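Local atomic coordinates of tryptophan halogenase (Shewanella frigidimarina, PDB entry 2PYX), a protein that probably acts as a flavin-dependent halogenase, an FAD-binding enzyme of the monooxygenase type related to those that chlorinate tryptophan. Residues S276-I284 with Y412-W423. Residues are numbered along the deposited sequence; the frame is centred on the assembly and turned at random.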
loop_
_atom_site.group_PDB
_atom_site.type_symbol
_atom_site.label_atom_id
_atom_site.label_comp_id
_atom_site.label_asym_id
_atom_site.label_seq_id
_atom_site.Cartn_x
_atom_site.Cartn_y
_atom_site.Cartn_z
ATOM N N SER A 276 -11.945 4.112 6.195
ATOM C CA SER A 276 -12.650 3.465 5.102
ATOM C C SER A 276 -14.049 3.230 5.620
ATOM O O SER A 276 -14.252 2.405 6.497
ATOM C CB SER A 276 -11.980 2.120 4.801
ATOM O OG SER A 276 -12.798 1.323 3.976
ATOM N N THR A 277 -15.029 3.949 5.064
ATOM C CA THR A 277 -16.395 3.890 5.553
ATOM C C THR A 277 -17.246 3.280 4.448
ATOM O O THR A 277 -17.422 3.858 3.370
ATOM C CB THR A 277 -16.930 5.308 5.946
ATOM O OG1 THR A 277 -16.035 5.909 6.886
ATOM C CG2 THR A 277 -18.295 5.188 6.548
ATOM N N ALA A 278 -17.809 2.126 4.737
ATOM C CA ALA A 278 -18.615 1.387 3.782
ATOM C C ALA A 278 -19.888 2.149 3.443
ATOM O O ALA A 278 -20.467 2.798 4.319
ATOM C CB ALA A 278 -18.972 -0.005 4.291
ATOM N N GLN A 279 -20.276 2.035 2.174
ATOM C CA GLN A 279 -21.449 2.690 1.594
ATOM C C GLN A 279 -22.305 1.619 0.914
ATOM O O GLN A 279 -21.898 0.431 0.887
ATOM C CB GLN A 279 -21.004 3.770 0.607
ATOM C CG GLN A 279 -20.034 4.788 1.151
ATOM C CD GLN A 279 -20.630 5.630 2.265
ATOM O OE1 GLN A 279 -21.806 6.054 2.173
ATOM N NE2 GLN A 279 -19.844 5.877 3.333
ATOM N N PRO A 280 -23.495 1.983 0.382
ATOM C CA PRO A 280 -24.330 0.957 -0.249
ATOM C C PRO A 280 -23.683 0.183 -1.399
ATOM O O PRO A 280 -24.050 -0.986 -1.585
ATOM C CB PRO A 280 -25.566 1.748 -0.698
ATOM C CG PRO A 280 -25.650 2.862 0.315
ATOM C CD PRO A 280 -24.220 3.273 0.526
ATOM N N ASN A 281 -22.787 0.835 -2.138
ATOM C CA ASN A 281 -22.229 0.259 -3.348
ATOM C C ASN A 281 -20.718 0.364 -3.445
ATOM O O ASN A 281 -20.176 0.374 -4.554
ATOM C CB ASN A 281 -22.917 0.862 -4.582
ATOM C CG ASN A 281 -24.356 0.469 -4.646
ATOM O OD1 ASN A 281 -24.664 -0.689 -4.836
ATOM N ND2 ASN A 281 -25.259 1.433 -4.477
ATOM N N GLY A 282 -20.062 0.436 -2.293
ATOM C CA GLY A 282 -18.620 0.548 -2.246
ATOM C C GLY A 282 -18.189 1.089 -0.893
ATOM O O GLY A 282 -18.790 0.771 0.123
ATOM N N TRP A 283 -17.153 1.898 -0.883
ATOM C CA TRP A 283 -16.636 2.456 0.363
ATOM C C TRP A 283 -15.929 3.750 0.059
ATOM O O TRP A 283 -15.430 3.977 -1.059
ATOM C CB TRP A 283 -15.712 1.448 1.068
ATOM C CG TRP A 283 -14.504 1.061 0.274
ATOM C CD1 TRP A 283 -14.406 0.084 -0.713
ATOM C CD2 TRP A 283 -13.194 1.629 0.393
ATOM N NE1 TRP A 283 -13.122 0.057 -1.203
ATOM C CE2 TRP A 283 -12.356 0.974 -0.535
ATOM C CE3 TRP A 283 -12.634 2.626 1.193
ATOM C CZ2 TRP A 283 -11.002 1.308 -0.695
ATOM C CZ3 TRP A 283 -11.273 2.910 1.092
ATOM C CH2 TRP A 283 -10.469 2.250 0.143
ATOM N N ILE A 284 -15.870 4.613 1.084
ATOM C CA ILE A 284 -15.225 5.905 0.973
ATOM C C ILE A 284 -13.942 5.990 1.793
ATOM O O ILE A 284 -13.968 5.663 2.980
ATOM C CB ILE A 284 -16.193 6.995 1.404
ATOM C CG1 ILE A 284 -17.250 7.141 0.319
ATOM C CG2 ILE A 284 -15.504 8.317 1.605
ATOM C CD1 ILE A 284 -18.409 8.117 0.663
ATOM N N TYR A 412 -14.993 -7.842 2.401
ATOM C CA TYR A 412 -16.392 -7.837 1.952
ATOM C C TYR A 412 -17.138 -9.084 2.359
ATOM O O TYR A 412 -18.313 -9.043 2.718
ATOM C CB TYR A 412 -16.465 -7.721 0.421
ATOM C CG TYR A 412 -15.909 -6.448 -0.136
ATOM C CD1 TYR A 412 -16.698 -5.312 -0.208
ATOM C CD2 TYR A 412 -14.597 -6.332 -0.603
ATOM C CE1 TYR A 412 -16.197 -4.156 -0.706
ATOM C CE2 TYR A 412 -14.114 -5.155 -1.135
ATOM C CZ TYR A 412 -14.919 -4.059 -1.175
ATOM O OH TYR A 412 -14.435 -2.871 -1.699
ATOM N N VAL A 413 -16.496 -10.228 2.216
ATOM C CA VAL A 413 -17.230 -11.516 2.296
ATOM C C VAL A 413 -17.821 -11.789 3.658
ATOM O O VAL A 413 -18.839 -12.474 3.776
ATOM C CB VAL A 413 -16.349 -12.736 1.986
ATOM C CG1 VAL A 413 -17.151 -14.081 2.227
ATOM C CG2 VAL A 413 -15.884 -12.705 0.608
ATOM N N ILE A 414 -17.156 -11.289 4.702
ATOM C CA ILE A 414 -17.598 -11.547 6.068
ATOM C C ILE A 414 -18.462 -10.431 6.677
ATOM O O ILE A 414 -18.779 -10.451 7.883
ATOM C CB ILE A 414 -16.426 -11.919 6.986
ATOM C CG1 ILE A 414 -15.492 -10.740 7.190
ATOM C CG2 ILE A 414 -15.698 -13.133 6.421
ATOM C CD1 ILE A 414 -14.220 -11.094 7.973
ATOM N N SER A 415 -18.893 -9.498 5.843
ATOM C CA SER A 415 -19.925 -8.559 6.270
ATOM C C SER A 415 -21.249 -9.271 6.508
ATOM O O SER A 415 -21.528 -10.325 5.928
ATOM C CB SER A 415 -20.149 -7.475 5.192
ATOM O OG SER A 415 -21.072 -6.496 5.684
ATOM N N GLN A 416 -22.078 -8.640 7.349
ATOM C CA GLN A 416 -23.451 -9.100 7.560
ATOM C C GLN A 416 -24.443 -8.132 6.923
ATOM O O GLN A 416 -25.671 -8.253 7.114
ATOM C CB GLN A 416 -23.748 -9.283 9.052
ATOM C CG GLN A 416 -22.950 -10.413 9.675
ATOM C CD GLN A 416 -23.433 -10.749 11.076
ATOM O OE1 GLN A 416 -23.645 -9.854 11.898
ATOM N NE2 GLN A 416 -23.619 -12.041 11.348
ATOM N N ARG A 417 -23.947 -7.182 6.160
ATOM C CA ARG A 417 -24.837 -6.233 5.466
ATOM C C ARG A 417 -25.815 -6.975 4.548
ATOM O O ARG A 417 -25.428 -7.840 3.786
ATOM C CB ARG A 417 -24.044 -5.233 4.664
ATOM C CG ARG A 417 -23.481 -4.101 5.427
ATOM C CD ARG A 417 -22.470 -3.321 4.645
ATOM N NE ARG A 417 -22.222 -1.974 5.114
ATOM C CZ ARG A 417 -22.924 -0.898 4.730
ATOM N NH1 ARG A 417 -23.909 -1.008 3.839
ATOM N NH2 ARG A 417 -22.615 0.293 5.179
ATOM N N GLN A 418 -27.092 -6.586 4.641
ATOM C CA GLN A 418 -28.198 -7.264 3.948
ATOM C C GLN A 418 -29.030 -6.329 3.078
ATOM O O GLN A 418 -29.694 -6.810 2.158
ATOM C CB GLN A 418 -29.158 -7.931 4.943
ATOM C CG GLN A 418 -28.621 -9.176 5.615
ATOM C CD GLN A 418 -28.505 -10.382 4.675
ATOM O OE1 GLN A 418 -28.749 -10.283 3.464
ATOM N NE2 GLN A 418 -28.130 -11.526 5.235
ATOM N N GLU A 419 -28.997 -5.018 3.322
ATOM C CA GLU A 419 -29.972 -4.124 2.642
ATOM C C GLU A 419 -29.688 -3.914 1.164
ATOM O O GLU A 419 -30.617 -3.675 0.360
ATOM C CB GLU A 419 -30.071 -2.770 3.345
ATOM C CG GLU A 419 -30.725 -2.877 4.707
ATOM C CD GLU A 419 -32.130 -3.440 4.613
ATOM O OE1 GLU A 419 -32.948 -2.816 3.895
ATOM O OE2 GLU A 419 -32.401 -4.503 5.234
ATOM N N ASP A 420 -28.418 -4.011 0.784
ATOM C CA ASP A 420 -28.004 -3.683 -0.562
ATOM C C ASP A 420 -27.519 -4.897 -1.346
ATOM O O ASP A 420 -26.717 -5.723 -0.859
ATOM C CB ASP A 420 -26.880 -2.665 -0.533
ATOM C CG ASP A 420 -27.274 -1.391 0.160
ATOM O OD1 ASP A 420 -28.136 -0.678 -0.431
ATOM O OD2 ASP A 420 -26.716 -1.124 1.252
ATOM N N ARG A 421 -27.953 -4.964 -2.603
ATOM C CA ARG A 421 -27.538 -6.064 -3.491
ATOM C C ARG A 421 -26.016 -6.198 -3.560
ATOM O O ARG A 421 -25.507 -7.312 -3.637
ATOM C CB ARG A 421 -28.123 -5.848 -4.899
ATOM C CG ARG A 421 -27.784 -6.991 -5.860
ATOM C CD ARG A 421 -28.424 -6.856 -7.220
ATOM N NE ARG A 421 -27.982 -5.675 -7.984
ATOM C CZ ARG A 421 -26.991 -5.623 -8.854
ATOM N NH1 ARG A 421 -26.192 -6.663 -9.007
ATOM N NH2 ARG A 421 -26.770 -4.535 -9.557
ATOM N N TYR A 422 -25.342 -5.066 -3.622
ATOM C CA TYR A 422 -23.864 -5.036 -3.698
ATOM C C TYR A 422 -23.237 -5.922 -2.619
ATOM O O TYR A 422 -22.360 -6.766 -2.898
ATOM C CB TYR A 422 -23.360 -3.609 -3.544
ATOM C CG TYR A 422 -21.859 -3.442 -3.508
ATOM C CD1 TYR A 422 -21.126 -3.313 -4.676
ATOM C CD2 TYR A 422 -21.194 -3.332 -2.297
ATOM C CE1 TYR A 422 -19.770 -3.065 -4.663
ATOM C CE2 TYR A 422 -19.852 -3.122 -2.250
ATOM C CZ TYR A 422 -19.128 -2.988 -3.433
ATOM O OH TYR A 422 -17.782 -2.761 -3.439
ATOM N N TRP A 423 -23.710 -5.773 -1.386
ATOM C CA TRP A 423 -23.116 -6.497 -0.267
ATOM C C TRP A 423 -23.516 -7.965 -0.310
ATOM O O TRP A 423 -22.722 -8.864 -0.015
ATOM C CB TRP A 423 -23.430 -5.790 1.076
ATOM C CG TRP A 423 -22.727 -4.497 1.137
ATOM C CD1 TRP A 423 -23.190 -3.265 0.774
ATOM C CD2 TRP A 423 -21.346 -4.281 1.526
ATOM N NE1 TRP A 423 -22.222 -2.314 0.930
ATOM C CE2 TRP A 423 -21.070 -2.916 1.380
ATOM C CE3 TRP A 423 -20.328 -5.124 2.013
ATOM C CZ2 TRP A 423 -19.816 -2.372 1.659
ATOM C CZ3 TRP A 423 -19.099 -4.561 2.319
ATOM C CH2 TRP A 423 -18.860 -3.204 2.165
HETATM O O HOH W 1 -26.557 -2.411 -4.238
#
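W423 and Y422 meet the type I turn Q279-G282 with neighbouring aromatic rings. The indole NE1 of W423 donates to Q279 O (2.8 Å, N-H...O 155°), the acceptor lying in the ring plane and the donor in the carbonyl plane. Beside this bond, CZ2 of the indole meets A278 CB at 3.6 Å. The turn lies over one face of the Y422 ring: N281 CA stands 3.9 Å from the ring centroid as a CH-pi contact, and G282 N sits above the same face nearer the rim. The trans chi1 of Y422 (176°) carries its ring along N281 and G282. At P280, the second residue of the turn, the D420 carboxylate packs on the proline ring, OD1 to CB 3.5 Å. A water bridges the segments, donating to N281 OD1 (2.6 Å) and accepting from Y422 N. Farther along the hairpin, Y412 OH meets the W283 indole edge at CD1 (3.1 Å).

R417 packs on both A278 and W423: its NE approaches A278 CB, and its CD lies 3.4 Å above the centre of the W423 indole, while Y422 CD2 lies over the rim of the opposite face. NH1 of R417 makes a long salt bridge to D420 OD2.

Farther out, R417 NE bonds N96 O, Y422 OH bonds N253, and E358 OE2 is hydrogen-bonded to both Y412 OH and W283 NE1, fixing their polar ends. The whole is a beta-hairpin turn clasped by the connection between helices 383-413 and 421-425, with the W283 side chain within about 9 Å of those of K89 and E361, the predicted active-site lysine and tryptophan-binding glutamate, consistent with a flavin-dependent halogenase.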